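Local coordinates for protein transcriptional regulator, GntR family (Ralstonia eutropha, PDB 3IHU) that probably binds DNA as a transcription factor of the GntR family, pairing a helix-turn-helix region with an all-helical FCD domain, at residues Y145-L148 with L149-D153. Sequence-based numbering, arbitrary orientation.
Sequences YRTL and LEMGD
Arg146 and Glu150, one helical turn apart, meet on the outer side of helix 134-152, and the bond between their backbones is firmer than the one between their charges. Glu150 N donates to Arg146 O at 2.9 Å and 160°. The side chains form only a long salt bridge, Arg146 NE to Glu150 OE2, 3.8 Å: the carboxylate oxygen stands well out of the guanidinium plane, and no N-H is aimed at it. Arg146 sends CG anti to its own N (chi1 167°); the bend at chi2 brings Arg146 CD to 3.2 Å from Glu150 OE2, and that at chi3 places NE. Glu150 OE2 is satisfied by its salt bridge with Arg158 NH1, on the following helix, and two positive groups near it would be expected to favour its negative charge.

Successive i to i+4 bonds define the last turns of this alpha-helix in the helical FCD domain. Tyr145 O accepts from Leu149 N at 2.9 Å, as does Thr147 O from Met151 N; Leu148 O holds Gly152 N more slackly, at 3.2 Å and 144°. Asp153 N still reaches Leu149 O at 3.1 Å, although Asp153 itself turns to positive phi and leaves the helix; its OD1 is satisfied by Arg158 NH2, so one arginine serves both acids. Thr147 OG1 is satisfied one turn back by His143 O. On the buried side, Leu148 CD2 lies 4.4 Å from SE of selenomethionine Met151, and both side chains rest on Ala105 and Val193.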
ATOM      1  N   TYR A 145       0.086  -7.178   4.291  1.00 16.04           N
ATOM      2  CA  TYR A 145       1.210  -6.983   3.359  1.00 17.30           C
ATOM      3  C   TYR A 145       2.524  -7.128   4.070  1.00 17.77           C
ATOM      4  O   TYR A 145       3.434  -7.791   3.566  1.00 17.95           O
ATOM      5  CB  TYR A 145       1.123  -5.616   2.672  1.00 16.94           C
ATOM      6  CG  TYR A 145       0.239  -5.620   1.454  1.00 19.88           C
ATOM      7  CD1 TYR A 145      -1.111  -5.848   1.538  1.00 22.50           C
ATOM      8  CD2 TYR A 145       0.773  -5.347   0.185  1.00 24.33           C
ATOM      9  CE1 TYR A 145      -1.910  -5.856   0.423  1.00 23.37           C
ATOM     10  CE2 TYR A 145      -0.030  -5.363  -0.938  1.00 25.95           C
ATOM     11  CZ  TYR A 145      -1.353  -5.606  -0.817  1.00 24.58           C
ATOM     12  OH  TYR A 145      -2.085  -5.591  -1.942  1.00 25.17           O
ATOM     13  N   ARG A 146       2.657  -6.508   5.242  1.00 17.69           N
ATOM     14  CA  ARG A 146       3.900  -6.641   5.986  1.00 19.38           C
ATOM     15  C   ARG A 146       4.224  -8.100   6.371  1.00 18.48           C
ATOM     16  O   ARG A 146       5.377  -8.556   6.289  1.00 17.68           O
ATOM     17  CB  ARG A 146       3.884  -5.717   7.223  1.00 19.52           C
ATOM     18  CG  ARG A 146       4.987  -5.976   8.261  1.00 26.30           C
ATOM     19  CD  ARG A 146       6.424  -5.952   7.692  1.00 35.97           C
ATOM     20  NE  ARG A 146       6.712  -4.719   6.939  1.00 42.59           N
ATOM     21  CZ  ARG A 146       7.283  -3.618   7.434  1.00 44.74           C
ATOM     22  NH1 ARG A 146       7.641  -3.546   8.706  1.00 45.86           N
ATOM     23  NH2 ARG A 146       7.491  -2.573   6.639  1.00 45.90           N
ATOM     24  N   THR A 147       3.210  -8.866   6.750  1.00 18.34           N
ATOM     25  CA  THR A 147       3.429 -10.282   7.080  1.00 17.77           C
ATOM     26  C   THR A 147       3.886 -11.024   5.836  1.00 17.57           C
ATOM     27  O   THR A 147       4.841 -11.820   5.889  1.00 15.08           O
ATOM     28  CB  THR A 147       2.153 -10.903   7.685  1.00 18.32           C
ATOM     29  OG1 THR A 147       1.639 -10.019   8.690  1.00 18.12           O
ATOM     30  CG2 THR A 147       2.419 -12.207   8.296  1.00 17.69           C
ATOM     31  N   LEU A 148       3.247 -10.745   4.699  1.00 17.93           N
ATOM     32  CA  LEU A 148       3.683 -11.375   3.471  1.00 17.97           C
ATOM     33  C   LEU A 148       5.148 -11.041   3.227  1.00 18.60           C
ATOM     34  O   LEU A 148       5.931 -11.907   2.793  1.00 16.80           O
ATOM     35  CB  LEU A 148       2.830 -10.990   2.256  1.00 18.09           C
ATOM     36  CG  LEU A 148       1.389 -11.487   2.246  1.00 18.11           C
ATOM     37  CD1 LEU A 148       0.654 -10.837   1.050  1.00 13.23           C
ATOM     38  CD2 LEU A 148       1.343 -13.069   2.254  1.00 15.85           C
ATOM     39  N   LEU A 149       5.525  -9.801   3.525  1.00 19.42           N
ATOM     40  CA  LEU A 149       6.911  -9.363   3.278  1.00 19.62           C
ATOM     41  C   LEU A 149       7.882 -10.124   4.156  1.00 19.39           C
ATOM     42  O   LEU A 149       8.882 -10.634   3.671  1.00 19.47           O
ATOM     43  CB  LEU A 149       7.039  -7.869   3.515  1.00 19.21           C
ATOM     44  CG  LEU A 149       8.395  -7.238   3.204  1.00 19.62           C
ATOM     45  CD1 LEU A 149       8.801  -7.322   1.693  1.00 21.13           C
ATOM     46  CD2 LEU A 149       8.297  -5.811   3.653  1.00 20.90           C
ATOM     47  N   GLU A 150       7.555 -10.239   5.430  1.00 20.15           N
ATOM     48  CA  GLU A 150       8.415 -10.905   6.395  1.00 21.09           C
ATOM     49  C   GLU A 150       8.562 -12.360   6.056  1.00 19.82           C
ATOM     50  O   GLU A 150       9.643 -12.927   6.231  1.00 20.20           O
ATOM     51  CB  GLU A 150       7.897 -10.755   7.832  1.00 21.63           C
ATOM     52  CG  GLU A 150       7.905  -9.326   8.375  1.00 26.28           C
ATOM     53  CD  GLU A 150       9.263  -8.614   8.172  1.00 31.86           C
ATOM     54  OE1 GLU A 150      10.323  -9.224   8.486  1.00 33.02           O
ATOM     55  OE2 GLU A 150       9.267  -7.454   7.668  1.00 33.06           O
HETATM   56  N   MSE A 151       7.497 -12.946   5.535  1.00 17.92           N
HETATM   57  CA  MSE A 151       7.494 -14.334   5.104  1.00 16.82           C
HETATM   58  C   MSE A 151       8.454 -14.596   3.959  1.00 18.62           C
HETATM   59  O   MSE A 151       9.141 -15.608   3.951  1.00 17.67           O
HETATM   60  CB  MSE A 151       6.051 -14.760   4.723  1.00 17.51           C
HETATM   61  CG  MSE A 151       5.199 -15.093   5.899  1.00 15.43           C
HETATM   62 SE   MSE A 151       3.328 -15.355   5.504  0.75  9.46          SE
HETATM   63  CE  MSE A 151       3.655 -17.254   5.061  1.00 14.36           C
ATOM     64  N   GLY A 152       8.550 -13.682   2.975  1.00 17.66           N
ATOM     65  CA  GLY A 152       9.414 -13.933   1.839  1.00 18.39           C
ATOM     66  C   GLY A 152      10.860 -13.560   2.099  1.00 18.76           C
ATOM     67  O   GLY A 152      11.762 -14.105   1.470  1.00 18.93           O
ATOM     68  N   ASP A 153      11.077 -12.676   3.063  1.00 18.95           N
ATOM     69  CA  ASP A 153      12.377 -12.135   3.376  1.00 19.89           C
ATOM     70  C   ASP A 153      13.220 -11.725   2.118  1.00 19.87           C
ATOM     71  O   ASP A 153      14.406 -11.942   2.089  1.00 18.69           O
ATOM     72  CB  ASP A 153      13.158 -13.113   4.228  1.00 20.02           C
ATOM     73  CG  ASP A 153      14.235 -12.434   5.024  1.00 22.29           C
ATOM     74  OD1 ASP A 153      14.116 -11.220   5.274  1.00 28.92           O
ATOM     75  OD2 ASP A 153      15.189 -13.093   5.411  1.00 24.17           O
TER